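Iron binding protein FbpA (Mannheimia haemolytica, PDB 1Q35) probably captures ferric iron in the periplasm, as the solute-binding component of a bacterial iron-uptake system. Local coordinates at residues N143-A148 with K299-A304; K158-L163 with V308-F313; I75-L80 with L249-S254. One frame throughout, in Å; residues are numbered along the deposited sequence.

Contact 1. Residues N143-A148 with K299-A304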
ATOM      1  N   ASN A 143       5.422  -5.950  -0.850  1.00  7.78           N
ATOM      2  CA  ASN A 143       5.688  -7.262  -1.425  1.00  7.72           C
ATOM      3  C   ASN A 143       5.254  -8.396  -0.505  1.00  7.49           C
ATOM      4  O   ASN A 143       4.604  -9.330  -0.943  1.00  7.15           O
ATOM      5  CB  ASN A 143       7.173  -7.421  -1.767  1.00  7.74           C
ATOM      6  CG  ASN A 143       7.587  -6.633  -2.993  1.00  7.87           C
ATOM      7  OD1 ASN A 143       6.765  -6.311  -3.863  1.00  8.11           O
ATOM      8  ND2 ASN A 143       8.876  -6.321  -3.071  1.00  9.40           N
ATOM      9  N   VAL A 144       5.607  -8.325   0.771  1.00  7.41           N
ATOM     10  CA  VAL A 144       5.293  -9.414   1.685  1.00  7.51           C
ATOM     11  C   VAL A 144       3.773  -9.603   1.774  1.00  7.38           C
ATOM     12  O   VAL A 144       3.307 -10.728   1.802  1.00  7.14           O
ATOM     13  CB  VAL A 144       5.945  -9.223   3.079  1.00  7.95           C
ATOM     14  CG1 VAL A 144       5.593 -10.383   4.001  1.00  7.96           C
ATOM     15  CG2 VAL A 144       7.468  -9.110   2.950  1.00  8.79           C
ATOM     16  N   SER A 145       2.999  -8.520   1.796  1.00  7.53           N
ATOM     17  CA  SER A 145       1.542  -8.662   1.850  1.00  7.35           C
ATOM     18  C   SER A 145       0.969  -9.262   0.561  1.00  7.11           C
ATOM     19  O   SER A 145       0.008 -10.018   0.610  1.00  7.19           O
ATOM     20  CB  SER A 145       0.870  -7.342   2.218  1.00  7.74           C
ATOM     21  OG  SER A 145       1.097  -7.067   3.590  1.00  9.07           O
ATOM     22  N   LEU A 146       1.559  -8.949  -0.590  1.00  6.81           N
ATOM     23  CA  LEU A 146       1.207  -9.644  -1.824  1.00  6.95           C
ATOM     24  C   LEU A 146       1.470 -11.147  -1.694  1.00  6.66           C
ATOM     25  O   LEU A 146       0.615 -11.965  -2.019  1.00  6.73           O
ATOM     26  CB  LEU A 146       1.992  -9.064  -3.004  1.00  6.80           C
ATOM     27  CG  LEU A 146       1.925  -9.835  -4.325  1.00  7.76           C
ATOM     28  CD1 LEU A 146       0.511  -9.899  -4.887  1.00  8.14           C
ATOM     29  CD2 LEU A 146       2.871  -9.207  -5.334  1.00  7.81           C
ATOM     30  N   PHE A 147       2.657 -11.517  -1.224  1.00  6.74           N
ATOM     31  CA  PHE A 147       3.004 -12.924  -1.063  1.00  6.88           C
ATOM     32  C   PHE A 147       2.099 -13.609  -0.030  1.00  6.56           C
ATOM     33  O   PHE A 147       1.795 -14.794  -0.157  1.00  6.96           O
ATOM     34  CB  PHE A 147       4.484 -13.095  -0.678  1.00  7.22           C
ATOM     35  CG  PHE A 147       5.461 -12.361  -1.575  1.00  7.85           C
ATOM     36  CD1 PHE A 147       6.650 -11.894  -1.050  1.00  8.23           C
ATOM     37  CD2 PHE A 147       5.208 -12.142  -2.924  1.00  7.55           C
ATOM     38  CE1 PHE A 147       7.569 -11.214  -1.837  1.00  8.33           C
ATOM     39  CE2 PHE A 147       6.127 -11.464  -3.720  1.00  7.79           C
ATOM     40  CZ  PHE A 147       7.313 -11.011  -3.176  1.00  8.11           C
ATOM     41  N   ALA A 148       1.668 -12.854   0.974  1.00  6.62           N
ATOM     42  CA  ALA A 148       0.756 -13.353   1.994  1.00  6.81           C
ATOM     43  C   ALA A 148      -0.595 -13.731   1.393  1.00  6.64           C
ATOM     44  O   ALA A 148      -1.152 -14.772   1.725  1.00  6.94           O
ATOM     45  CB  ALA A 148       0.579 -12.320   3.084  1.00  7.10           C
ATOM     46  N   LYS A 299      -3.097 -12.194   7.998  1.00  8.77           N
ATOM     47  CA  LYS A 299      -2.971 -13.482   8.681  1.00  9.57           C
ATOM     48  C   LYS A 299      -1.760 -14.276   8.205  1.00  9.09           C
ATOM     49  O   LYS A 299      -1.173 -15.047   8.960  1.00  9.66           O
ATOM     50  CB  LYS A 299      -4.258 -14.282   8.408  1.00 10.77           C
ATOM     51  CG  LYS A 299      -4.343 -15.718   8.887  1.00 12.24           C
ATOM     52  CD  LYS A 299      -5.734 -16.284   8.549  1.00 12.23           C
ATOM     53  CE  LYS A 299      -5.935 -16.589   7.048  1.00 10.99           C
ATOM     54  NZ  LYS A 299      -7.348 -16.997   6.733  1.00 10.68           N
ATOM     55  N   ASN A 300      -1.394 -14.081   6.943  1.00  8.04           N
ATOM     56  CA  ASN A 300      -0.321 -14.837   6.307  1.00  7.94           C
ATOM     57  C   ASN A 300       1.002 -14.083   6.200  1.00  8.01           C
ATOM     58  O   ASN A 300       1.953 -14.598   5.610  1.00  8.02           O
ATOM     59  CB  ASN A 300      -0.764 -15.276   4.908  1.00  8.18           C
ATOM     60  CG  ASN A 300      -1.906 -16.248   4.953  1.00  7.91           C
ATOM     61  OD1 ASN A 300      -1.771 -17.356   5.460  1.00  9.54           O
ATOM     62  ND2 ASN A 300      -3.053 -15.834   4.446  1.00  8.70           N
ATOM     63  N   TYR A 301       1.077 -12.883   6.768  1.00  8.16           N
ATOM     64  CA  TYR A 301       2.283 -12.063   6.655  1.00  8.49           C
ATOM     65  C   TYR A 301       3.531 -12.748   7.224  1.00  8.74           C
ATOM     66  O   TYR A 301       4.577 -12.769   6.587  1.00  9.03           O
ATOM     67  CB  TYR A 301       2.078 -10.708   7.334  1.00  8.68           C
ATOM     68  CG  TYR A 301       3.170  -9.707   7.016  1.00  9.85           C
ATOM     69  CD1 TYR A 301       3.041  -8.834   5.935  1.00 10.58           C
ATOM     70  CD2 TYR A 301       4.330  -9.637   7.780  1.00 11.18           C
ATOM     71  CE1 TYR A 301       4.023  -7.909   5.631  1.00 12.16           C
ATOM     72  CE2 TYR A 301       5.338  -8.716   7.470  1.00 11.53           C
ATOM     73  CZ  TYR A 301       5.170  -7.861   6.396  1.00 12.16           C
ATOM     74  OH  TYR A 301       6.158  -6.950   6.080  1.00 14.53           O
ATOM     75  N   GLU A 302       3.416 -13.308   8.423  1.00  9.22           N
ATOM     76  CA  GLU A 302       4.539 -13.966   9.083  1.00 10.25           C
ATOM     77  C   GLU A 302       5.079 -15.119   8.240  1.00  9.55           C
ATOM     78  O   GLU A 302       6.289 -15.256   8.059  1.00 10.13           O
ATOM     79  CB  GLU A 302       4.100 -14.461  10.468  1.00 11.45           C
ATOM     80  CG  GLU A 302       5.131 -15.252  11.253  1.00 15.03           C
ATOM     81  CD  GLU A 302       4.639 -15.600  12.645  1.00 18.84           C
ATOM     82  OE1 GLU A 302       5.273 -15.163  13.632  1.00 22.28           O
ATOM     83  OE2 GLU A 302       3.611 -16.305  12.753  1.00 21.38           O
ATOM     84  N   ALA A 303       4.177 -15.940   7.717  1.00  9.01           N
ATOM     85  CA  ALA A 303       4.567 -17.064   6.878  1.00  8.78           C
ATOM     86  C   ALA A 303       5.247 -16.587   5.592  1.00  8.41           C
ATOM     87  O   ALA A 303       6.217 -17.188   5.138  1.00  8.44           O
ATOM     88  CB  ALA A 303       3.359 -17.923   6.549  1.00  8.77           C
ATOM     89  N   ALA A 304       4.749 -15.500   5.013  1.00  8.03           N
ATOM     90  CA  ALA A 304       5.317 -14.944   3.787  1.00  8.14           C
ATOM     91  C   ALA A 304       6.725 -14.407   4.036  1.00  8.56           C
ATOM     92  O   ALA A 304       7.622 -14.627   3.231  1.00  8.64           O
ATOM     93  CB  ALA A 304       4.423 -13.845   3.235  1.00  8.29           C
TER
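Val144 lays its CG1 methyl over one face of the Tyr301 ring, a CH-pi contact with CG1 3.5 Å from the ring centroid and 16° off the ring normal. It forms where helix 141-168 packs against the first turn of helix 301-311, a helix-helix contact within the periplasmic binding protein fold. CG1 is the branch trans to the valine's backbone N (chi1 -180°), and the two side chains meet at about a right angle. Ser145 comes to the same ring from another direction: its OG lies in the ring plane at the edge, 3.5 Å from Tyr301 CD1. One turn beyond the tyrosine, the Ala304 methyl rests on the backbone of helix 141-168, with Ala304 CB 3.6 Å from Val144 O and 3.7 Å from Ala148 N, and it also meets the CB of Phe147.

Second-shell bonds hold the polar ends. Ser145 OG is hydrogen-bonded to Asp59 and Ser61, and its side chain is about 6 Å from that of Tyr142, which binds ferric iron in the metal-loaded protein; no iron is bound here. Asn300 ND2 bonds to Glu152, further along helix 141-168. Beside that amide, Asn300 CB presses on the helix backbone, 3.2 Å from Ala148 O.

Contact 2. Residues K158-L163 with V308-F313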
ATOM      1  N   LYS A 158       3.794 -23.826  -2.985  1.00  8.67           N
ATOM      2  CA  LYS A 158       3.625 -23.165  -4.277  1.00  9.16           C
ATOM      3  C   LYS A 158       4.078 -21.711  -4.213  1.00  8.37           C
ATOM      4  O   LYS A 158       4.661 -21.208  -5.170  1.00  8.20           O
ATOM      5  CB  LYS A 158       2.159 -23.245  -4.729  1.00  9.90           C
ATOM      6  CG  LYS A 158       1.861 -22.707  -6.129  1.00 14.71           C
ATOM      7  CD  LYS A 158       0.395 -22.907  -6.536  1.00 17.88           C
ATOM      8  CE  LYS A 158       0.098 -24.291  -7.090  1.00 20.01           C
ATOM      9  NZ  LYS A 158      -1.329 -24.686  -6.864  1.00 21.73           N
ATOM     10  N   THR A 159       3.816 -21.024  -3.109  1.00  7.78           N
ATOM     11  CA  THR A 159       4.261 -19.638  -2.989  1.00  7.71           C
ATOM     12  C   THR A 159       5.795 -19.566  -2.942  1.00  7.96           C
ATOM     13  O   THR A 159       6.391 -18.686  -3.554  1.00  7.77           O
ATOM     14  CB  THR A 159       3.622 -18.938  -1.782  1.00  7.68           C
ATOM     15  OG1 THR A 159       2.197 -18.937  -1.937  1.00  7.92           O
ATOM     16  CG2 THR A 159       4.014 -17.470  -1.745  1.00  8.10           C
ATOM     17  N   LYS A 160       6.437 -20.497  -2.241  1.00  7.94           N
ATOM     18  CA  LYS A 160       7.899 -20.533  -2.211  1.00  8.20           C
ATOM     19  C   LYS A 160       8.471 -20.799  -3.599  1.00  8.36           C
ATOM     20  O   LYS A 160       9.445 -20.163  -3.993  1.00  8.39           O
ATOM     21  CB  LYS A 160       8.422 -21.573  -1.221  1.00  8.30           C
ATOM     22  CG  LYS A 160       9.939 -21.487  -1.035  1.00  9.18           C
ATOM     23  CD  LYS A 160      10.431 -22.415   0.059  1.00 10.06           C
ATOM     24  CE  LYS A 160      11.935 -22.318   0.218  1.00 10.42           C
ATOM     25  NZ  LYS A 160      12.412 -23.166   1.342  1.00 11.90           N
ATOM     26  N   ALA A 161       7.874 -21.729  -4.334  1.00  8.50           N
ATOM     27  CA  ALA A 161       8.322 -22.017  -5.695  1.00  8.83           C
ATOM     28  C   ALA A 161       8.193 -20.773  -6.572  1.00  8.99           C
ATOM     29  O   ALA A 161       9.086 -20.483  -7.374  1.00  9.29           O
ATOM     30  CB  ALA A 161       7.559 -23.182  -6.293  1.00  9.29           C
ATOM     31  N   PHE A 162       7.102 -20.030  -6.410  1.00  8.55           N
ATOM     32  CA  PHE A 162       6.934 -18.758  -7.093  1.00  8.09           C
ATOM     33  C   PHE A 162       8.064 -17.787  -6.743  1.00  7.93           C
ATOM     34  O   PHE A 162       8.657 -17.182  -7.635  1.00  8.08           O
ATOM     35  CB  PHE A 162       5.568 -18.138  -6.770  1.00  7.89           C
ATOM     36  CG  PHE A 162       5.497 -16.676  -7.080  1.00  8.06           C
ATOM     37  CD1 PHE A 162       5.443 -16.230  -8.392  1.00  8.52           C
ATOM     38  CD2 PHE A 162       5.520 -15.738  -6.065  1.00  8.53           C
ATOM     39  CE1 PHE A 162       5.388 -14.873  -8.675  1.00  9.13           C
ATOM     40  CE2 PHE A 162       5.479 -14.380  -6.347  1.00  9.44           C
ATOM     41  CZ  PHE A 162       5.407 -13.954  -7.653  1.00  9.50           C
ATOM     42  N   LEU A 163       8.367 -17.638  -5.460  1.00  7.95           N
ATOM     43  CA  LEU A 163       9.427 -16.721  -5.042  1.00  8.29           C
ATOM     44  C   LEU A 163      10.791 -17.135  -5.584  1.00  8.68           C
ATOM     45  O   LEU A 163      11.590 -16.273  -5.926  1.00  8.93           O
ATOM     46  CB  LEU A 163       9.476 -16.602  -3.523  1.00  8.28           C
ATOM     47  CG  LEU A 163       8.276 -15.885  -2.893  1.00  8.81           C
ATOM     48  CD1 LEU A 163       8.319 -16.004  -1.389  1.00  9.11           C
ATOM     49  CD2 LEU A 163       8.225 -14.422  -3.303  1.00  9.87           C
ATOM     50  N   VAL A 308      10.363 -15.494   2.236  1.00  9.47           N
ATOM     51  CA  VAL A 308      11.295 -14.533   1.638  1.00  9.90           C
ATOM     52  C   VAL A 308      12.701 -14.746   2.211  1.00 10.37           C
ATOM     53  O   VAL A 308      13.694 -14.719   1.483  1.00 11.06           O
ATOM     54  CB  VAL A 308      10.810 -13.080   1.854  1.00  9.75           C
ATOM     55  CG1 VAL A 308      11.884 -12.076   1.461  1.00 10.26           C
ATOM     56  CG2 VAL A 308       9.542 -12.823   1.052  1.00  9.87           C
ATOM     57  N   ASP A 309      12.769 -14.980   3.517  1.00 11.02           N
ATOM     58  CA  ASP A 309      14.033 -15.276   4.181  1.00 11.91           C
ATOM     59  C   ASP A 309      14.630 -16.597   3.704  1.00 11.73           C
ATOM     60  O   ASP A 309      15.828 -16.668   3.430  1.00 12.23           O
ATOM     61  CB  ASP A 309      13.851 -15.298   5.699  1.00 12.95           C
ATOM     62  CG  ASP A 309      15.143 -15.586   6.429  1.00 16.33           C
ATOM     63  OD1 ASP A 309      16.097 -14.799   6.273  1.00 19.61           O
ATOM     64  OD2 ASP A 309      15.301 -16.587   7.158  1.00 20.32           O
ATOM     65  N   GLU A 310      13.810 -17.642   3.584  1.00 11.56           N
ATOM     66  CA  GLU A 310      14.300 -18.954   3.167  1.00 11.93           C
ATOM     67  C   GLU A 310      14.914 -18.914   1.774  1.00 12.13           C
ATOM     68  O   GLU A 310      15.956 -19.522   1.536  1.00 12.57           O
ATOM     69  CB  GLU A 310      13.178 -19.995   3.204  1.00 11.90           C
ATOM     70  CG  GLU A 310      12.764 -20.405   4.604  1.00 12.18           C
ATOM     71  CD  GLU A 310      11.548 -21.307   4.623  1.00 12.49           C
ATOM     72  OE1 GLU A 310      10.978 -21.477   5.717  1.00 13.97           O
ATOM     73  OE2 GLU A 310      11.172 -21.847   3.560  1.00 12.62           O
ATOM     74  N   VAL A 311      14.285 -18.190   0.851  1.00 12.05           N
ATOM     75  CA  VAL A 311      14.798 -18.124  -0.518  1.00 12.18           C
ATOM     76  C   VAL A 311      15.920 -17.093  -0.664  1.00 12.00           C
ATOM     77  O   VAL A 311      16.534 -17.005  -1.723  1.00 12.27           O
ATOM     78  CB  VAL A 311      13.673 -17.857  -1.562  1.00 12.45           C
ATOM     79  CG1 VAL A 311      12.538 -18.861  -1.402  1.00 12.38           C
ATOM     80  CG2 VAL A 311      13.154 -16.435  -1.487  1.00 12.92           C
ATOM     81  N   LYS A 312      16.178 -16.328   0.392  1.00 11.94           N
ATOM     82  CA  LYS A 312      17.192 -15.272   0.385  1.00 12.38           C
ATOM     83  C   LYS A 312      16.964 -14.382  -0.835  1.00 12.27           C
ATOM     84  O   LYS A 312      17.846 -14.185  -1.679  1.00 12.77           O
ATOM     85  CB  LYS A 312      18.613 -15.854   0.435  1.00 13.01           C
ATOM     86  CG  LYS A 312      18.919 -16.609   1.731  1.00 14.28           C
ATOM     87  CD  LYS A 312      18.974 -15.679   2.940  1.00 17.19           C
ATOM     88  CE  LYS A 312      19.403 -16.403   4.211  1.00 18.72           C
ATOM     89  NZ  LYS A 312      18.253 -17.027   4.926  1.00 19.95           N
ATOM     90  N   PHE A 313      15.748 -13.845  -0.900  1.00 11.88           N
ATOM     91  CA  PHE A 313      15.248 -13.163  -2.086  1.00 11.28           C
ATOM     92  C   PHE A 313      16.142 -12.023  -2.556  1.00 11.84           C
ATOM     93  O   PHE A 313      16.286 -11.807  -3.761  1.00 11.54           O
ATOM     94  CB  PHE A 313      13.829 -12.629  -1.835  1.00 10.87           C
ATOM     95  CG  PHE A 313      13.150 -12.137  -3.078  1.00 10.46           C
ATOM     96  CD1 PHE A 313      12.437 -13.009  -3.886  1.00 10.45           C
ATOM     97  CD2 PHE A 313      13.252 -10.815  -3.455  1.00 10.80           C
ATOM     98  CE1 PHE A 313      11.831 -12.560  -5.030  1.00 10.73           C
ATOM     99  CE2 PHE A 313      12.650 -10.363  -4.603  1.00 10.83           C
ATOM    100  CZ  PHE A 313      11.929 -11.236  -5.386  1.00 10.70           C
TER
HETATM  101  O   HOH W   1      15.137 -22.781   0.962  1.00 20.86           O
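Lys160 runs fully extended from helix 141-168 toward the C-terminal turn of helix 301-311 and crosses the Glu310 side chain at about a right angle. Its NZ donates to Glu310 OE2 at 2.9 Å in a salt bridge, approaching on the anti side of the carboxylate and 28° out of its plane. The lysine's methylenes do separate work. They slide past Val311 in the opposite direction, with Lys160 CG 3.7 Å from Val311 CG1, so that the aliphatic stem packs on the valine while the ammonium passes on to the acid.

Leu163, one turn later, points into the interface. Its CD1 meets Val308 CG2 at 4.2 Å, the two side chains inclined to one another, and its CB lies against Val311 CG2. Phe313 turns the edge of its ring to the leucine's backbone, Phe313 CE1 being 3.8 Å from Leu163 O, which lies near the ring plane. The phenylalanine is brought there by a Schellman motif: Lys312 adopts positive phi (51°), Phe313 N bonds back to Val308 O at 3.3 Å, and Lys312 N to Asp309 O at 3.1 Å. Lys312 NZ reaches the same Asp309 O at 2.9 Å from the opposite face of its plane, while Lys167 NZ, from helix 141-168, binds the carbonyls of Val311 and Lys312.

A water accepts from Lys160 NZ and donates weakly to Glu310 O. The ion pair thus sits at a partly exposed margin beside buried leucine and valines, and Lys167 and Lys312, bound to carbonyls at this helix C-terminus, would probably offset its partial negative charge.

Contact 3. Residues I75-L80 with L249-S254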
ATOM      1  N   ILE A  75     -13.295   2.781  17.979  1.00 14.69           N
ATOM      2  CA  ILE A  75     -13.883   4.069  17.645  1.00 15.04           C
ATOM      3  C   ILE A  75     -15.235   3.837  16.992  1.00 15.82           C
ATOM      4  O   ILE A  75     -15.329   3.222  15.926  1.00 16.03           O
ATOM      5  CB  ILE A  75     -12.969   4.851  16.678  1.00 14.86           C
ATOM      6  CG1 ILE A  75     -11.558   5.012  17.259  1.00 15.01           C
ATOM      7  CG2 ILE A  75     -13.589   6.202  16.335  1.00 14.85           C
ATOM      8  CD1 ILE A  75     -11.482   5.840  18.535  1.00 14.90           C
ATOM      9  N   ASP A  76     -16.280   4.334  17.644  1.00 16.57           N
ATOM     10  CA  ASP A  76     -17.643   4.211  17.160  1.00 17.40           C
ATOM     11  C   ASP A  76     -18.096   5.597  16.713  1.00 17.53           C
ATOM     12  O   ASP A  76     -18.425   6.448  17.538  1.00 17.80           O
ATOM     13  CB  ASP A  76     -18.530   3.668  18.284  1.00 18.04           C
ATOM     14  CG  ASP A  76     -19.975   3.462  17.861  1.00 19.77           C
ATOM     15  OD1 ASP A  76     -20.279   3.498  16.648  1.00 21.69           O
ATOM     16  OD2 ASP A  76     -20.882   3.245  18.695  1.00 21.96           O
ATOM     17  N   SER A  77     -18.088   5.810  15.400  1.00 17.40           N
ATOM     18  CA  SER A  77     -18.387   7.098  14.789  1.00 17.45           C
ATOM     19  C   SER A  77     -19.413   6.918  13.677  1.00 17.61           C
ATOM     20  O   SER A  77     -19.224   6.096  12.787  1.00 17.93           O
ATOM     21  CB  SER A  77     -17.108   7.699  14.197  1.00 17.29           C
ATOM     22  OG  SER A  77     -17.408   8.741  13.287  1.00 17.18           O
ATOM     23  N   LYS A  78     -20.491   7.693  13.729  1.00 17.93           N
ATOM     24  CA  LYS A  78     -21.510   7.682  12.678  1.00 18.07           C
ATOM     25  C   LYS A  78     -20.942   8.205  11.359  1.00 17.61           C
ATOM     26  O   LYS A  78     -21.384   7.798  10.288  1.00 17.34           O
ATOM     27  CB  LYS A  78     -22.742   8.531  13.050  1.00 18.66           C
ATOM     28  CG  LYS A  78     -23.043   8.716  14.546  1.00 20.44           C
ATOM     29  CD  LYS A  78     -22.828  10.169  15.001  1.00 22.07           C
ATOM     30  CE  LYS A  78     -21.366  10.620  14.920  1.00 22.58           C
ATOM     31  NZ  LYS A  78     -20.485   9.890  15.870  1.00 21.95           N
ATOM     32  N   VAL A  79     -19.984   9.125  11.452  1.00 17.09           N
ATOM     33  CA  VAL A  79     -19.336   9.695  10.271  1.00 16.98           C
ATOM     34  C   VAL A  79     -18.502   8.634   9.544  1.00 16.79           C
ATOM     35  O   VAL A  79     -18.600   8.496   8.326  1.00 16.75           O
ATOM     36  CB  VAL A  79     -18.457  10.911  10.643  1.00 16.95           C
ATOM     37  CG1 VAL A  79     -17.645  11.397   9.434  1.00 16.95           C
ATOM     38  CG2 VAL A  79     -19.321  12.040  11.207  1.00 17.55           C
ATOM     39  N   LEU A  80     -17.701   7.874  10.289  1.00 16.37           N
ATOM     40  CA  LEU A  80     -16.898   6.798   9.700  1.00 16.36           C
ATOM     41  C   LEU A  80     -17.792   5.697   9.134  1.00 16.98           C
ATOM     42  O   LEU A  80     -17.486   5.111   8.097  1.00 16.96           O
ATOM     43  CB  LEU A  80     -15.932   6.206  10.734  1.00 15.96           C
ATOM     44  CG  LEU A  80     -14.877   7.144  11.327  1.00 15.20           C
ATOM     45  CD1 LEU A  80     -14.030   6.422  12.358  1.00 14.71           C
ATOM     46  CD2 LEU A  80     -13.995   7.740  10.234  1.00 15.11           C
ATOM     47  N   LEU A 249      -9.836  14.024  13.192  1.00 13.02           N
ATOM     48  CA  LEU A 249      -8.890  13.838  12.090  1.00 12.69           C
ATOM     49  C   LEU A 249      -9.283  12.661  11.198  1.00 12.56           C
ATOM     50  O   LEU A 249      -9.320  12.805   9.973  1.00 12.91           O
ATOM     51  CB  LEU A 249      -7.462  13.659  12.602  1.00 12.57           C
ATOM     52  CG  LEU A 249      -6.413  13.340  11.525  1.00 12.36           C
ATOM     53  CD1 LEU A 249      -6.395  14.385  10.415  1.00 12.26           C
ATOM     54  CD2 LEU A 249      -5.048  13.219  12.141  1.00 12.74           C
ATOM     55  N   ILE A 250      -9.586  11.505  11.779  1.00 12.36           N
ATOM     56  CA  ILE A 250      -9.890  10.351  10.940  1.00 12.56           C
ATOM     57  C   ILE A 250     -11.254  10.506  10.262  1.00 12.41           C
ATOM     58  O   ILE A 250     -11.425  10.088   9.123  1.00 12.45           O
ATOM     59  CB  ILE A 250      -9.700   8.997  11.685  1.00 12.76           C
ATOM     60  CG1 ILE A 250     -10.746   8.751  12.768  1.00 13.31           C
ATOM     61  CG2 ILE A 250      -8.311   8.925  12.293  1.00 13.22           C
ATOM     62  CD1 ILE A 250     -10.695   7.338  13.301  1.00 13.85           C
ATOM     63  N   GLU A 251     -12.200  11.164  10.931  1.00 12.56           N
ATOM     64  CA  GLU A 251     -13.466  11.528  10.304  1.00 12.52           C
ATOM     65  C   GLU A 251     -13.236  12.467   9.118  1.00 12.53           C
ATOM     66  O   GLU A 251     -13.846  12.300   8.067  1.00 12.77           O
ATOM     67  CB  GLU A 251     -14.412  12.173  11.327  1.00 12.79           C
ATOM     68  CG  GLU A 251     -14.982  11.170  12.322  1.00 13.60           C
ATOM     69  CD  GLU A 251     -15.831  11.792  13.422  1.00 15.02           C
ATOM     70  OE1 GLU A 251     -16.649  11.056  14.008  1.00 16.02           O
ATOM     71  OE2 GLU A 251     -15.677  12.996  13.709  1.00 15.85           O
ATOM     72  N   TYR A 252     -12.344  13.433   9.289  1.00 12.46           N
ATOM     73  CA  TYR A 252     -11.998  14.361   8.212  1.00 12.57           C
ATOM     74  C   TYR A 252     -11.387  13.623   7.020  1.00 12.32           C
ATOM     75  O   TYR A 252     -11.756  13.874   5.874  1.00 12.56           O
ATOM     76  CB  TYR A 252     -11.012  15.425   8.700  1.00 12.83           C
ATOM     77  CG  TYR A 252     -10.707  16.489   7.666  1.00 13.79           C
ATOM     78  CD1 TYR A 252      -9.667  16.324   6.754  1.00 14.88           C
ATOM     79  CD2 TYR A 252     -11.465  17.652   7.592  1.00 14.84           C
ATOM     80  CE1 TYR A 252      -9.389  17.290   5.797  1.00 15.22           C
ATOM     81  CE2 TYR A 252     -11.196  18.626   6.642  1.00 14.93           C
ATOM     82  CZ  TYR A 252     -10.154  18.440   5.749  1.00 15.45           C
ATOM     83  OH  TYR A 252      -9.886  19.402   4.804  1.00 16.30           O
ATOM     84  N   LEU A 253     -10.457  12.715   7.295  1.00 12.02           N
ATOM     85  CA  LEU A 253      -9.776  11.980   6.228  1.00 11.85           C
ATOM     86  C   LEU A 253     -10.738  11.065   5.468  1.00 11.81           C
ATOM     87  O   LEU A 253     -10.486  10.745   4.301  1.00 11.81           O
ATOM     88  CB  LEU A 253      -8.583  11.189   6.777  1.00 11.94           C
ATOM     89  CG  LEU A 253      -7.427  12.049   7.298  1.00 11.94           C
ATOM     90  CD1 LEU A 253      -6.376  11.193   7.983  1.00 12.05           C
ATOM     91  CD2 LEU A 253      -6.796  12.889   6.190  1.00 12.15           C
ATOM     92  N   SER A 254     -11.838  10.669   6.108  1.00 12.13           N
ATOM     93  CA  SER A 254     -12.865   9.836   5.480  1.00 12.55           C
ATOM     94  C   SER A 254     -13.890  10.617   4.648  1.00 12.68           C
ATOM     95  O   SER A 254     -14.662  10.014   3.908  1.00 13.06           O
ATOM     96  CB  SER A 254     -13.611   9.023   6.550  1.00 12.41           C
ATOM     97  OG  SER A 254     -14.632   9.784   7.190  1.00 13.16           O
TER
HETATM   98  O   HOH W   2     -17.856  10.798  16.445  1.00 30.10           O
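Ser77 and Glu251 make the polar core of this contact. Ser77 OG donates a short hydrogen bond of 2.5 Å to Glu251 OE1, which receives it on its anti lone pair, and the same OG accepts from Leu80 N at 3.1 Å with an almost straight angle of 170°. The hydroxyl therefore caps its own helix and ties it to helix 243-254. With its OG trans to the backbone N (chi1 164°), Ser77 can serve both partners. The Ser254 hydroxyl donates back to Glu251 O and is also bonded to Asn83.

A second link is water-mediated. One water accepts from Lys78 NZ and donates to Glu251 OE1 at 2.7 Å, bridging opposite charges whose own atoms are beyond salt-bridge range. The lysine nearby probably helps to keep the glutamate ionised.

Apolar contacts fill the remainder. Val79 crosses the extended Glu251 chain at about a right angle, with Val79 CG1 3.8 Å from Glu251 CB. Leu80 CD1 meets Ile250 CD1 at 3.6 Å, while Leu80 CD2 lies over the helix backbone at Ile250 and Glu251 and 3.7 Å from Ser254 OG. On the sheet side, Ile75, Leu80 and Ile250 all touch Phe96 of strand 96-108.

Serine at an N-cap, here shared with a carboxylate from a neighbouring helix, starts helix 78-83 where it and helix 243-254 pack on the central sheet of the solute-binding fold.

Along the chain the segments alternate: 75-80 comes first, then 143-148 and 158-163, then 249-254, and last 299-304 and 308-313. Contacts 1 and 2 are successive sections of one interface between helices 141-168 and 301-311. Their centres are about 11 Å apart, and Phe147 joins them, its CZ 3.5 Å from Leu163 CD2. Contact 3 is remote, its centre about 29 Å from that of contact 1 and about 39 Å from that of contact 2, on the opposite side of the chain's centre from the latter. Strand 228-236 spans part of that gap, touching Ser145 of contact 1 and Ile250 of contact 3. Contact 1 lies near Tyr142, a ligand of ferric iron when the metal is bound, whereas contact 3 lies away from the metal site.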